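Fat acid-binding protein (Eubacterium ventriosum, PDB 3NYI) probably binds lipids as a member of the DegV family, here holding stearic acid with its alkyl tail inside the protein. Local coordinates at residues V238-G243 with F250-E255; N218-V223 with I285-I290; Q126-Q131 with V270-V275. One frame throughout, in Å; residues are numbered along the deposited sequence.

Contact 1: V238-G243 with F250-E255. With STE (stearic acid), chain C.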
loop_
_atom_site.group_PDB
_atom_site.type_symbol
_atom_site.label_atom_id
_atom_site.label_comp_id
_atom_site.label_asym_id
_atom_site.label_seq_id
_atom_site.Cartn_x
_atom_site.Cartn_y
_atom_site.Cartn_z
ATOM N N VAL A 238 13.646 4.209 -1.383
ATOM C CA VAL A 238 12.819 4.293 -2.582
ATOM C C VAL A 238 12.514 2.886 -3.123
ATOM O O VAL A 238 13.420 2.055 -3.243
ATOM C CB VAL A 238 13.506 5.142 -3.666
ATOM C CG1 VAL A 238 12.610 5.304 -4.868
ATOM C CG2 VAL A 238 13.897 6.505 -3.105
ATOM N N SER A 239 11.240 2.605 -3.395
ATOM C CA SER A 239 10.846 1.319 -3.994
ATOM C C SER A 239 9.821 1.534 -5.094
ATOM O O SER A 239 9.167 2.581 -5.143
ATOM C CB SER A 239 10.275 0.352 -2.954
ATOM O OG SER A 239 11.260 -0.025 -2.004
ATOM N N VAL A 240 9.673 0.534 -5.963
ATOM C CA VAL A 240 8.776 0.630 -7.115
ATOM C C VAL A 240 7.599 -0.350 -6.998
ATOM O O VAL A 240 7.745 -1.443 -6.435
ATOM C CB VAL A 240 9.544 0.377 -8.452
ATOM C CG1 VAL A 240 8.593 0.019 -9.574
ATOM C CG2 VAL A 240 10.404 1.602 -8.833
ATOM N N GLY A 241 6.441 0.052 -7.523
ATOM C CA GLY A 241 5.294 -0.845 -7.674
ATOM C C GLY A 241 4.866 -0.945 -9.135
ATOM O O GLY A 241 4.865 0.053 -9.867
ATOM N N TYR A 242 4.498 -2.146 -9.566
ATOM C CA TYR A 242 4.087 -2.364 -10.948
ATOM C C TYR A 242 2.810 -3.194 -11.014
ATOM O O TYR A 242 2.476 -3.917 -10.073
ATOM C CB TYR A 242 5.195 -3.057 -11.748
ATOM C CG TYR A 242 5.661 -4.355 -11.135
ATOM C CD1 TYR A 242 4.999 -5.551 -11.397
ATOM C CD2 TYR A 242 6.755 -4.385 -10.279
ATOM C CE1 TYR A 242 5.418 -6.739 -10.834
ATOM C CE2 TYR A 242 7.181 -5.569 -9.707
ATOM C CZ TYR A 242 6.509 -6.741 -9.986
ATOM O OH TYR A 242 6.933 -7.921 -9.420
ATOM N N GLY A 243 2.108 -3.082 -12.135
ATOM C CA GLY A 243 0.824 -3.731 -12.304
ATOM C C GLY A 243 0.942 -4.985 -13.144
ATOM O O GLY A 243 1.731 -5.881 -12.836
ATOM N N PHE A 250 10.173 -3.784 -14.387
ATOM C CA PHE A 250 11.626 -3.903 -14.243
ATOM C C PHE A 250 12.342 -2.784 -14.997
ATOM O O PHE A 250 13.337 -2.241 -14.522
ATOM C CB PHE A 250 12.127 -5.260 -14.751
ATOM C CG PHE A 250 11.485 -6.430 -14.077
ATOM C CD1 PHE A 250 11.274 -6.426 -12.708
ATOM C CD2 PHE A 250 11.100 -7.542 -14.810
ATOM C CE1 PHE A 250 10.675 -7.507 -12.081
ATOM C CE2 PHE A 250 10.509 -8.628 -14.190
ATOM C CZ PHE A 250 10.295 -8.610 -12.821
ATOM N N GLU A 251 11.832 -2.456 -16.178
ATOM C CA GLU A 251 12.409 -1.399 -16.994
ATOM C C GLU A 251 12.199 -0.055 -16.307
ATOM O O GLU A 251 13.066 0.814 -16.326
ATOM C CB GLU A 251 11.756 -1.382 -18.381
ATOM C CG GLU A 251 12.288 -0.295 -19.309
ATOM C CD GLU A 251 11.423 -0.088 -20.551
ATOM O OE1 GLU A 251 10.180 -0.022 -20.419
ATOM O OE2 GLU A 251 11.991 0.022 -21.662
ATOM N N PHE A 252 11.030 0.118 -15.708
ATOM C CA PHE A 252 10.761 1.344 -14.971
ATOM C C PHE A 252 11.754 1.500 -13.823
ATOM O O PHE A 252 12.238 2.604 -13.564
ATOM C CB PHE A 252 9.313 1.389 -14.465
ATOM C CG PHE A 252 8.947 2.688 -13.801
ATOM C CD1 PHE A 252 8.941 3.873 -14.526
ATOM C CD2 PHE A 252 8.615 2.727 -12.450
ATOM C CE1 PHE A 252 8.616 5.081 -13.920
ATOM C CE2 PHE A 252 8.293 3.930 -11.830
ATOM C CZ PHE A 252 8.292 5.113 -12.567
HETATM N N MSE A 253 12.071 0.396 -13.148
HETATM C CA MSE A 253 13.007 0.454 -12.032
HETATM C C MSE A 253 14.349 0.999 -12.487
HETATM O O MSE A 253 15.048 1.644 -11.720
HETATM C CB MSE A 253 13.228 -0.923 -11.413
HETATM C CG MSE A 253 12.005 -1.524 -10.761
HETATM SE SE MSE A 253 12.348 -3.350 -10.184
HETATM C CE MSE A 253 10.476 -3.914 -9.936
ATOM N N LYS A 254 14.717 0.707 -13.731
ATOM C CA LYS A 254 15.992 1.183 -14.253
ATOM C C LYS A 254 15.930 2.687 -14.481
ATOM O O LYS A 254 16.877 3.411 -14.169
ATOM C CB LYS A 254 16.362 0.443 -15.543
ATOM C CG LYS A 254 16.750 -1.016 -15.323
ATOM C CD LYS A 254 17.093 -1.707 -16.639
ATOM C CE LYS A 254 17.646 -3.108 -16.405
ATOM N NZ LYS A 254 18.020 -3.795 -17.680
ATOM N N GLU A 255 14.804 3.151 -15.018
ATOM C CA GLU A 255 14.586 4.575 -15.254
ATOM C C GLU A 255 14.582 5.352 -13.945
ATOM O O GLU A 255 15.088 6.473 -13.883
ATOM C CB GLU A 255 13.261 4.818 -15.977
ATOM C CG GLU A 255 13.118 4.110 -17.312
ATOM C CD GLU A 255 11.682 4.121 -17.821
ATOM O OE1 GLU A 255 10.931 5.073 -17.500
ATOM O OE2 GLU A 255 11.304 3.174 -18.543
HETATM C C1 STE C . -12.197 -1.866 0.820
HETATM O O1 STE C . -12.399 -1.552 1.953
HETATM O O2 STE C . -13.111 -2.233 0.141
HETATM C C2 STE C . -10.818 -1.578 0.183
HETATM C C3 STE C . -10.864 -0.270 -0.648
HETATM C C4 STE C . -9.511 -0.054 -1.370
HETATM C C5 STE C . -9.435 1.354 -2.003
HETATM C C6 STE C . -8.099 1.518 -2.764
HETATM C C7 STE C . -8.035 2.883 -3.495
HETATM C C8 STE C . -6.617 3.047 -4.101
HETATM C C9 STE C . -6.488 4.381 -4.870
HETATM C C10 STE C . -5.082 4.445 -5.527
HETATM C C11 STE C . -4.055 4.787 -4.445
HETATM C C12 STE C . -2.818 3.860 -4.388
HETATM C C13 STE C . -2.483 3.138 -5.703
HETATM C C14 STE C . -0.953 3.298 -5.917
HETATM C C15 STE C . -0.429 2.297 -6.972
HETATM C C16 STE C . 0.987 2.742 -7.413
HETATM C C17 STE C . 2.043 2.143 -6.459
HETATM C C18 STE C . 3.474 2.426 -6.973
#

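Contact 2: N218-V223 with I285-I290. With STE (stearic acid), chain C.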
loop_
_atom_site.group_PDB
_atom_site.type_symbol
_atom_site.label_atom_id
_atom_site.label_comp_id
_atom_site.label_asym_id
_atom_site.label_seq_id
_atom_site.Cartn_x
_atom_site.Cartn_y
_atom_site.Cartn_z
ATOM N N ASN A 218 7.529 9.428 -17.354
ATOM C CA ASN A 218 8.560 10.447 -17.181
ATOM C C ASN A 218 8.094 11.566 -16.252
ATOM O O ASN A 218 8.876 12.095 -15.472
ATOM C CB ASN A 218 9.026 10.998 -18.527
ATOM C CG ASN A 218 9.893 10.011 -19.285
ATOM O OD1 ASN A 218 10.575 9.180 -18.685
ATOM N ND2 ASN A 218 9.864 10.090 -20.605
ATOM N N SER A 219 6.814 11.914 -16.324
ATOM C CA SER A 219 6.276 12.949 -15.446
ATOM C C SER A 219 6.223 12.474 -14.004
ATOM O O SER A 219 6.507 13.255 -13.094
ATOM C CB SER A 219 4.881 13.389 -15.888
ATOM O OG SER A 219 4.932 13.965 -17.175
ATOM N N VAL A 220 5.833 11.211 -13.797
ATOM C CA VAL A 220 5.900 10.612 -12.465
ATOM C C VAL A 220 7.292 10.815 -11.865
ATOM O O VAL A 220 7.417 11.249 -10.720
ATOM C CB VAL A 220 5.541 9.106 -12.471
ATOM C CG1 VAL A 220 5.953 8.443 -11.153
ATOM C CG2 VAL A 220 4.042 8.914 -12.702
ATOM N N LEU A 221 8.329 10.502 -12.641
ATOM C CA LEU A 221 9.711 10.626 -12.172
ATOM C C LEU A 221 10.083 12.075 -11.862
ATOM O O LEU A 221 10.786 12.351 -10.890
ATOM C CB LEU A 221 10.698 10.055 -13.192
ATOM C CG LEU A 221 10.772 8.530 -13.315
ATOM C CD1 LEU A 221 11.621 8.132 -14.509
ATOM C CD2 LEU A 221 11.323 7.917 -12.041
ATOM N N GLN A 222 9.608 13.004 -12.678
ATOM C CA GLN A 222 9.943 14.403 -12.438
ATOM C C GLN A 222 9.278 14.925 -11.167
ATOM O O GLN A 222 9.884 15.680 -10.407
ATOM C CB GLN A 222 9.618 15.273 -13.656
ATOM C CG GLN A 222 10.606 15.075 -14.784
ATOM C CD GLN A 222 12.055 15.201 -14.313
ATOM O OE1 GLN A 222 12.457 16.226 -13.751
ATOM N NE2 GLN A 222 12.840 14.153 -14.536
ATOM N N VAL A 223 8.038 14.509 -10.916
ATOM C CA VAL A 223 7.374 14.902 -9.684
ATOM C C VAL A 223 8.078 14.304 -8.451
ATOM O O VAL A 223 8.226 14.963 -7.411
ATOM C CB VAL A 223 5.883 14.478 -9.682
ATOM C CG1 VAL A 223 5.293 14.723 -8.324
ATOM C CG2 VAL A 223 5.117 15.260 -10.736
ATOM N N ILE A 285 1.519 2.109 -12.260
ATOM C CA ILE A 285 2.969 1.985 -12.165
ATOM C C ILE A 285 3.518 3.233 -11.491
ATOM O O ILE A 285 3.034 4.334 -11.719
ATOM C CB ILE A 285 3.619 1.779 -13.544
ATOM C CG1 ILE A 285 5.126 1.535 -13.394
ATOM C CG2 ILE A 285 3.320 2.953 -14.478
ATOM C CD1 ILE A 285 5.758 0.845 -14.596
ATOM N N GLY A 286 4.494 3.061 -10.616
ATOM C CA GLY A 286 4.963 4.204 -9.858
ATOM C C GLY A 286 6.000 3.833 -8.838
ATOM O O GLY A 286 6.547 2.731 -8.863
ATOM N N LEU A 287 6.286 4.773 -7.949
ATOM C CA LEU A 287 7.293 4.560 -6.927
ATOM C C LEU A 287 6.811 5.159 -5.622
ATOM O O LEU A 287 5.988 6.077 -5.614
ATOM C CB LEU A 287 8.644 5.175 -7.340
ATOM C CG LEU A 287 8.726 6.699 -7.425
ATOM C CD1 LEU A 287 10.136 7.176 -7.123
ATOM C CD2 LEU A 287 8.292 7.178 -8.804
ATOM N N GLY A 288 7.298 4.595 -4.521
ATOM C CA GLY A 288 7.024 5.100 -3.191
ATOM C C GLY A 288 8.325 5.460 -2.501
ATOM O O GLY A 288 9.386 4.884 -2.787
ATOM N N VAL A 289 8.259 6.433 -1.604
ATOM C CA VAL A 289 9.446 6.824 -0.857
ATOM C C VAL A 289 9.046 7.031 0.586
ATOM O O VAL A 289 7.881 7.305 0.886
ATOM C CB VAL A 289 10.090 8.130 -1.407
ATOM C CG1 VAL A 289 10.266 8.025 -2.909
ATOM C CG2 VAL A 289 9.233 9.356 -1.030
ATOM N N ILE A 290 10.008 6.895 1.482
ATOM C CA ILE A 290 9.769 7.190 2.887
ATOM C C ILE A 290 11.089 7.556 3.526
ATOM O O ILE A 290 12.146 7.122 3.057
ATOM C CB ILE A 290 9.134 5.976 3.631
ATOM C CG1 ILE A 290 8.476 6.414 4.947
ATOM C CG2 ILE A 290 10.187 4.906 3.885
ATOM C CD1 ILE A 290 7.551 5.320 5.599
HETATM C C1 STE C . -12.197 -1.866 0.820
HETATM O O1 STE C . -12.399 -1.552 1.953
HETATM O O2 STE C . -13.111 -2.233 0.141
HETATM C C2 STE C . -10.818 -1.578 0.183
HETATM C C3 STE C . -10.864 -0.270 -0.648
HETATM C C4 STE C . -9.511 -0.054 -1.370
HETATM C C5 STE C . -9.435 1.354 -2.003
HETATM C C6 STE C . -8.099 1.518 -2.764
HETATM C C7 STE C . -8.035 2.883 -3.495
HETATM C C8 STE C . -6.617 3.047 -4.101
HETATM C C9 STE C . -6.488 4.381 -4.870
HETATM C C10 STE C . -5.082 4.445 -5.527
HETATM C C11 STE C . -4.055 4.787 -4.445
HETATM C C12 STE C . -2.818 3.860 -4.388
HETATM C C13 STE C . -2.483 3.138 -5.703
HETATM C C14 STE C . -0.953 3.298 -5.917
HETATM C C15 STE C . -0.429 2.297 -6.972
HETATM C C16 STE C . 0.987 2.742 -7.413
HETATM C C17 STE C . 2.043 2.143 -6.459
HETATM C C18 STE C . 3.474 2.426 -6.973
#

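Contact 3: Q126-Q131 with V270-V275. With STE (stearic acid), chain C.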
loop_
_atom_site.group_PDB
_atom_site.type_symbol
_atom_site.label_atom_id
_atom_site.label_comp_id
_atom_site.label_asym_id
_atom_site.label_seq_id
_atom_site.Cartn_x
_atom_site.Cartn_y
_atom_site.Cartn_z
ATOM N N GLN A 126 -1.212 4.974 4.590
ATOM C CA GLN A 126 -0.594 4.618 3.315
ATOM C C GLN A 126 -1.405 3.545 2.575
ATOM O O GLN A 126 -2.528 3.187 2.967
ATOM C CB GLN A 126 0.808 4.053 3.568
ATOM C CG GLN A 126 1.620 4.797 4.627
ATOM C CD GLN A 126 1.824 6.287 4.316
ATOM O OE1 GLN A 126 1.939 6.687 3.160
ATOM N NE2 GLN A 126 1.878 7.111 5.369
ATOM N N ASN A 127 -0.806 3.026 1.511
ATOM C CA ASN A 127 -1.376 1.908 0.757
ATOM C C ASN A 127 -0.228 1.296 -0.016
ATOM O O ASN A 127 0.808 1.957 -0.240
ATOM C CB ASN A 127 -2.446 2.420 -0.215
ATOM C CG ASN A 127 -3.129 1.312 -0.991
ATOM O OD1 ASN A 127 -3.112 0.141 -0.588
ATOM N ND2 ASN A 127 -3.724 1.676 -2.136
ATOM N N THR A 128 -0.397 0.039 -0.413
ATOM C CA THR A 128 0.574 -0.649 -1.264
ATOM C C THR A 128 2.032 -0.254 -0.921
ATOM O O THR A 128 2.449 -0.421 0.238
ATOM C CB THR A 128 0.197 -0.553 -2.801
ATOM O OG1 THR A 128 1.157 -1.259 -3.602
ATOM C CG2 THR A 128 0.040 0.914 -3.294
ATOM N N VAL A 129 2.796 0.240 -1.897
ATOM C CA VAL A 129 4.239 0.468 -1.684
ATOM C C VAL A 129 4.585 1.263 -0.393
ATOM O O VAL A 129 5.542 0.917 0.295
ATOM C CB VAL A 129 4.951 1.061 -2.947
ATOM C CG1 VAL A 129 4.451 2.482 -3.245
ATOM C CG2 VAL A 129 6.506 1.029 -2.803
ATOM N N THR A 130 3.827 2.315 -0.070
ATOM C CA THR A 130 4.177 3.111 1.105
ATOM C C THR A 130 3.717 2.436 2.385
ATOM O O THR A 130 4.264 2.678 3.428
ATOM C CB THR A 130 3.645 4.568 1.077
ATOM O OG1 THR A 130 2.320 4.590 0.544
ATOM C CG2 THR A 130 4.571 5.503 0.231
ATOM N N GLN A 131 2.680 1.603 2.310
ATOM C CA GLN A 131 2.329 0.817 3.459
ATOM C C GLN A 131 3.434 -0.205 3.692
ATOM O O GLN A 131 3.831 -0.430 4.831
ATOM C CB GLN A 131 0.974 0.109 3.254
ATOM C CG GLN A 131 0.406 -0.502 4.531
ATOM C CD GLN A 131 -0.999 -1.037 4.276
ATOM O OE1 GLN A 131 -1.667 -0.602 3.333
ATOM N NE2 GLN A 131 -1.445 -1.985 5.096
ATOM N N VAL A 270 7.074 -3.778 -4.915
ATOM C CA VAL A 270 5.871 -4.610 -4.843
ATOM C C VAL A 270 5.239 -4.866 -6.196
ATOM O O VAL A 270 5.254 -4.010 -7.081
ATOM C CB VAL A 270 4.803 -3.994 -3.922
ATOM C CG1 VAL A 270 5.298 -3.956 -2.475
ATOM C CG2 VAL A 270 4.386 -2.593 -4.424
ATOM N N ALA A 271 4.672 -6.058 -6.347
ATOM C CA ALA A 271 3.722 -6.300 -7.411
ATOM C C ALA A 271 2.404 -5.781 -6.850
ATOM O O ALA A 271 1.848 -6.361 -5.912
ATOM C CB ALA A 271 3.629 -7.793 -7.715
ATOM N N ILE A 272 1.925 -4.671 -7.394
ATOM C CA ILE A 272 0.764 -3.994 -6.818
ATOM C C ILE A 272 -0.383 -4.998 -6.716
ATOM O O ILE A 272 -0.680 -5.721 -7.676
ATOM C CB ILE A 272 0.382 -2.786 -7.646
ATOM C CG1 ILE A 272 1.531 -1.762 -7.604
ATOM C CG2 ILE A 272 -0.910 -2.160 -7.131
ATOM C CD1 ILE A 272 1.384 -0.673 -8.638
ATOM N N GLY A 273 -0.990 -5.077 -5.542
ATOM C CA GLY A 273 -1.953 -6.135 -5.284
ATOM C C GLY A 273 -3.371 -5.850 -5.712
ATOM O O GLY A 273 -3.698 -4.763 -6.188
ATOM N N ILE A 274 -4.210 -6.866 -5.521
ATOM C CA ILE A 274 -5.630 -6.821 -5.808
ATOM C C ILE A 274 -6.353 -5.633 -5.190
ATOM O O ILE A 274 -7.155 -4.981 -5.857
ATOM C CB ILE A 274 -6.271 -8.128 -5.305
ATOM C CG1 ILE A 274 -5.787 -9.296 -6.175
ATOM C CG2 ILE A 274 -7.791 -8.015 -5.288
ATOM C CD1 ILE A 274 -6.310 -10.686 -5.723
ATOM N N VAL A 275 -6.087 -5.348 -3.918
ATOM C CA VAL A 275 -6.770 -4.223 -3.255
ATOM C C VAL A 275 -6.644 -2.914 -4.072
ATOM O O VAL A 275 -7.632 -2.219 -4.316
ATOM C CB VAL A 275 -6.248 -3.993 -1.819
ATOM C CG1 VAL A 275 -6.871 -2.723 -1.218
ATOM C CG2 VAL A 275 -6.525 -5.215 -0.949
HETATM C C1 STE C . -12.197 -1.866 0.820
HETATM O O1 STE C . -12.399 -1.552 1.953
HETATM O O2 STE C . -13.111 -2.233 0.141
HETATM C C2 STE C . -10.818 -1.578 0.183
HETATM C C3 STE C . -10.864 -0.270 -0.648
HETATM C C4 STE C . -9.511 -0.054 -1.370
HETATM C C5 STE C . -9.435 1.354 -2.003
HETATM C C6 STE C . -8.099 1.518 -2.764
HETATM C C7 STE C . -8.035 2.883 -3.495
HETATM C C8 STE C . -6.617 3.047 -4.101
HETATM C C9 STE C . -6.488 4.381 -4.870
HETATM C C10 STE C . -5.082 4.445 -5.527
HETATM C C11 STE C . -4.055 4.787 -4.445
HETATM C C12 STE C . -2.818 3.860 -4.388
HETATM C C13 STE C . -2.483 3.138 -5.703
HETATM C C14 STE C . -0.953 3.298 -5.917
HETATM C C15 STE C . -0.429 2.297 -6.972
HETATM C C16 STE C . 0.987 2.742 -7.413
HETATM C C17 STE C . 2.043 2.143 -6.459
HETATM C C18 STE C . 3.474 2.426 -6.973
#

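Contact 1: V238-G243 with F250-E255
Val240 and Met253 mark the closest backbone approach, where strand 238-242 runs roughly antiparallel to helix 250-255 at 150°, with the two axes 8.8 Å apart. Val240 meets the helix with all of its branches. Its CB lies 3.9 Å from CG of Met253, a selenomethionine, and its CG1 reaches the Phe252 ring at the edge, near the ring plane, 4.0 Å from CD2. CG2 approaches the same two atoms, so both methyls touch the Phe252 edge and the Met253 chain. If an alanine stood here, the loss of both methyls would probably open a gap beside the Phe252 edge and leave Met253 CG with CB alone of its present contacts to this residue. Beyond CG the Met253 chain is extended, and this carries its methyl along the strand to Tyr242, where CE sits 3.7 Å from Tyr242 CE2, oblique to the ring. The two elements form the first half of a beta-alpha-beta crossover, in which helix 246-260 leads on to strand 270-271, the parallel neighbour of strand 236-242. Toward the N-terminal end of the helix segment, Phe250 turns its edge to the face of Tyr242 in a T-shaped pair, with ring centroids 5.9 Å apart and planes at 60°. On the side of the strand turned from the helix the fatty acid comes close: Gly241 CA lies 3.8 Å from C18 of stearic acid, at a position where any CB would run into that methyl. Leu264 extends the apolar cluster by touching both Val240 and Met253.

Contact 2: N218-V223 with I285-I290
Val220 and Leu287 make the main apolar contact between helix segment 218-223 and strand segment 285-290. They pass one another in opposite directions and meet methyl to methyl, Val220 CG1 lying 3.5 Å from Leu287 CD2, which is close for two such groups. Leu287 CG is placed between its own backbone N and carbonyl carbon, and chi1 68° and chi2 151° together bring CD2 to the helix. The same CD2 also has Leu221 CD2 at 4.5 Å, a looser touch from the next residue of the helix. The backbone bonds run inside the helix, Gln222 N to Asn218 O at 3.0 Å, and between strands, where Gly286 and Gly288 pair with Gly241 and Ser239 of strand 236-242. A third kind of interaction involves the bound lipid, whose terminal carbon C18 rests against the strand backbone, 3.4 Å from Gly286 C. A side chain at Gly286 would be crowded by that carbon, so the glycine lets the tail come right up to the sheet. Helix 213-231 thus packs on strand 285-291, which runs antiparallel between strands 163-167 and 236-242. Val220 also leans on Phe165 and Thr167 of the first of these strands, Leu287 touches Val238 of the second, and Leu221 reaches Val256 and Thr259 of the adjacent helix 246-260.

Contact 3: Q126-Q131 with V270-V275
Thr128 faces Val270 and Ile272 across the contact, and its CB splits into a polar and an apolar branch with different partners. OG1, anti to the backbone N (chi1 -179°), lies 3.6 Å from Val270 CG2 and 4.1 Å from Ile272 CG1. These are van der Waals contacts; the polar partner of the hydroxyl is Asp14 OD2, which is also hydrogen-bonded to Gly273 N and so ties the two segments together through a third residue. The other branch, CG2, turns to the ligand and meets stearic acid C14 at 3.7 Å. Beside it, Val129 CB packs 4.0 Å from Val270 CG2. Ile272 approaches the alkyl chain too, its CD1 3.6 Å from stearic acid C17. Near the bend of the chain, the Asn127 amide places ND2 3.3 Å from stearic acid C12, and that nitrogen is held by Ser276 OG. Asn127 OD1 accepts a weak bond from Thr128 N, which may add a little to the hold that Ser276 has on the amide. The two segments thus flank the fatty acid, mostly with apolar atoms, along the middle and end of its chain, and Val275 CG1 touches it nearer the head. Helix 128-143 here lies against the end of strand 270-271 and the loop to helix 274-280, for which Gly273 is the N-cap, with Ile164 of strand 163-167 and Ser239 of strand 236-242 alongside.

In the fold
All three contacts are built around one mixed sheet. Contacts 1 and 2, with centres about 9 Å apart, pack helices 246-260 and 213-231 against its neighbouring strands 236-242 and 285-291; contact 3, about 13 and 14 Å from them, brings in helix 128-143 and edge strand 270-271 near the chain's centre. Along the chain contact 1 is nested inside the loops closed by contacts 2 and 3, while contacts 2 and 3 interleave. Gly241 and Gly286, close to the end of the lipid, and Asn127, Thr128, Val129 and Ile272 converge on the stearic acid tail, whereas its head is hydrogen-bonded to Ser97 and Thr65, an arrangement consistent with lipid binding.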